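Local coordinates for protein serine acetyltransferase (Entamoeba histolytica, PDB 3P1B) that probably catalyses the transfer of an acetyl group from acetyl-CoA to the hydroxyl of L-serine, giving the O-acetylserine used in cysteine synthesis, at residues R43-P48 against S60-E65. Sequence-based numbering, arbitrary orientation.
Sequences RKIFFP and SHIASE. With SO4 (sulfate ion), chain E.
In the N-terminal helical domain that precedes the left-handed parallel beta-helix of this hexapeptide-repeat acetyltransferase, the C-terminal end of helix 37-46 packs against the first turns of helix 59-80, with I45 lying against I62 and E65. The two backbones come nearest at I45 and I62, whose CA atoms are 5.9 Å apart. I45 keeps CG1 beside its backbone N (chi1 -75°), and CD1 at the end of that branch lies over the backbone of E65, 3.6 Å from E65 C and 3.8 Å from E65 CB. I45 CG1 rests against I62 O, with I62 CG2 somewhat farther off, while I62 CD1 meets the ring of P48 at CG, 4.3 Å away. L13 and Y14 of helix 2-19 join this apolar layer, touching I45 and I62 respectively, and L66 and L69 extend it along helix 59-80.

Beside the apolar layer, the aliphatic chain of K44 runs obliquely past the E65 carboxylate, with K44 CD 3.5 Å from E65 OE1. The K44 ammonium stops short of a salt bridge, K44 NZ lying 4.1 Å from E65 OE1; that oxygen is instead paired with K41 NZ, one turn earlier on helix 37-46. The ammonium groups of K41 and K44 probably help to keep the buried E65 carboxylate ionised. E65 CG sits over one face of the H61 imidazole, nearer the ring's margin than its centre. Next to H61 and K44 a sulfate ion, presumably carried over from the crystallisation solution, is also held by K53 N and accepts a hydrogen bond through O1 from H61 NE2 at 3.0 Å, with an N-H...O angle of 155°.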
# COMPACT_ATOMS: atom_id res chain seq x y z
N ARG A 43 -6.59 9.60 16.70
CA ARG A 43 -5.25 9.85 17.26
C ARG A 43 -5.17 10.96 18.33
O ARG A 43 -4.67 10.71 19.43
CB ARG A 43 -4.27 10.31 16.18
CG ARG A 43 -3.81 9.33 15.21
CD ARG A 43 -3.15 10.17 14.16
NE ARG A 43 -2.16 9.35 13.58
CZ ARG A 43 -1.21 9.69 12.71
NH1 ARG A 43 -0.98 10.93 12.34
NH2 ARG A 43 -0.43 8.70 12.30
N LYS A 44 -5.57 12.18 17.96
CA LYS A 44 -5.45 13.39 18.78
C LYS A 44 -6.15 13.15 20.10
O LYS A 44 -5.56 13.32 21.14
CB LYS A 44 -6.14 14.61 18.10
CG LYS A 44 -5.23 15.56 17.32
CD LYS A 44 -6.01 16.31 16.31
CE LYS A 44 -5.37 17.64 16.02
NZ LYS A 44 -5.34 17.80 14.54
N ILE A 45 -7.40 12.74 20.02
CA ILE A 45 -8.30 12.46 21.13
C ILE A 45 -7.80 11.38 22.08
O ILE A 45 -7.77 11.59 23.30
CB ILE A 45 -9.73 12.14 20.54
CG1 ILE A 45 -10.38 13.45 20.10
CG2 ILE A 45 -10.63 11.33 21.50
CD1 ILE A 45 -11.29 13.27 18.92
N PHE A 46 -7.36 10.25 21.54
CA PHE A 46 -6.94 9.15 22.38
C PHE A 46 -5.54 9.30 22.95
O PHE A 46 -5.26 8.75 24.01
CB PHE A 46 -6.96 7.84 21.63
CG PHE A 46 -8.31 7.30 21.37
CD1 PHE A 46 -9.33 7.38 22.33
CD2 PHE A 46 -8.55 6.64 20.17
CE1 PHE A 46 -10.60 6.79 22.07
CE2 PHE A 46 -9.84 6.09 19.87
CZ PHE A 46 -10.83 6.12 20.82
N PHE A 47 -4.65 9.97 22.23
CA PHE A 47 -3.22 9.95 22.64
C PHE A 47 -2.62 11.32 22.42
O PHE A 47 -1.62 11.45 21.71
CB PHE A 47 -2.41 8.84 21.93
CG PHE A 47 -2.85 7.46 22.28
CD1 PHE A 47 -2.56 6.95 23.54
CD2 PHE A 47 -3.60 6.70 21.37
CE1 PHE A 47 -2.98 5.71 23.90
CE2 PHE A 47 -4.04 5.44 21.73
CZ PHE A 47 -3.70 4.93 22.99
N PRO A 48 -3.22 12.34 23.05
CA PRO A 48 -2.99 13.74 22.79
C PRO A 48 -1.51 14.18 22.92
O PRO A 48 -1.10 15.06 22.17
CB PRO A 48 -3.91 14.42 23.82
CG PRO A 48 -4.85 13.28 24.32
CD PRO A 48 -3.92 12.19 24.33
N SER A 60 -11.42 21.22 26.78
CA SER A 60 -12.10 21.97 25.72
C SER A 60 -11.62 21.70 24.28
O SER A 60 -12.45 21.72 23.34
CB SER A 60 -12.00 23.47 26.03
OG SER A 60 -12.51 24.31 24.98
N HIS A 61 -10.33 21.44 24.08
CA HIS A 61 -9.85 21.32 22.71
C HIS A 61 -10.14 19.91 22.24
O HIS A 61 -10.40 19.67 21.06
CB HIS A 61 -8.37 21.72 22.54
CG HIS A 61 -7.84 21.52 21.14
ND1 HIS A 61 -8.33 22.23 20.05
CD2 HIS A 61 -6.89 20.69 20.65
CE1 HIS A 61 -7.69 21.84 18.95
NE2 HIS A 61 -6.81 20.91 19.29
N ILE A 62 -10.10 18.98 23.20
CA ILE A 62 -10.47 17.59 23.00
C ILE A 62 -11.95 17.35 22.65
O ILE A 62 -12.26 16.48 21.80
CB ILE A 62 -10.04 16.76 24.19
CG1 ILE A 62 -8.51 16.67 24.19
CG2 ILE A 62 -10.70 15.37 24.15
CD1 ILE A 62 -7.95 15.99 25.40
N ALA A 63 -12.84 18.12 23.28
CA ALA A 63 -14.25 18.19 22.94
C ALA A 63 -14.46 18.70 21.53
O ALA A 63 -15.26 18.18 20.82
CB ALA A 63 -14.99 19.13 23.92
N SER A 64 -13.71 19.73 21.17
CA SER A 64 -13.81 20.34 19.84
C SER A 64 -13.46 19.35 18.70
O SER A 64 -14.22 19.25 17.73
CB SER A 64 -12.97 21.64 19.81
OG SER A 64 -12.98 22.29 18.56
N GLU A 65 -12.39 18.56 18.89
CA GLU A 65 -11.95 17.49 17.96
C GLU A 65 -12.94 16.33 17.95
O GLU A 65 -13.18 15.69 16.90
CB GLU A 65 -10.54 16.99 18.34
CG GLU A 65 -9.39 18.02 18.18
CD GLU A 65 -9.21 18.46 16.72
OE1 GLU A 65 -9.19 17.61 15.81
OE2 GLU A 65 -9.09 19.69 16.50
S SO4 E . -3.06 20.68 17.74
O1 SO4 E . -4.36 20.07 17.72
O2 SO4 E . -2.05 20.01 18.52
O3 SO4 E . -3.21 21.92 18.38
O4 SO4 E . -2.52 20.99 16.46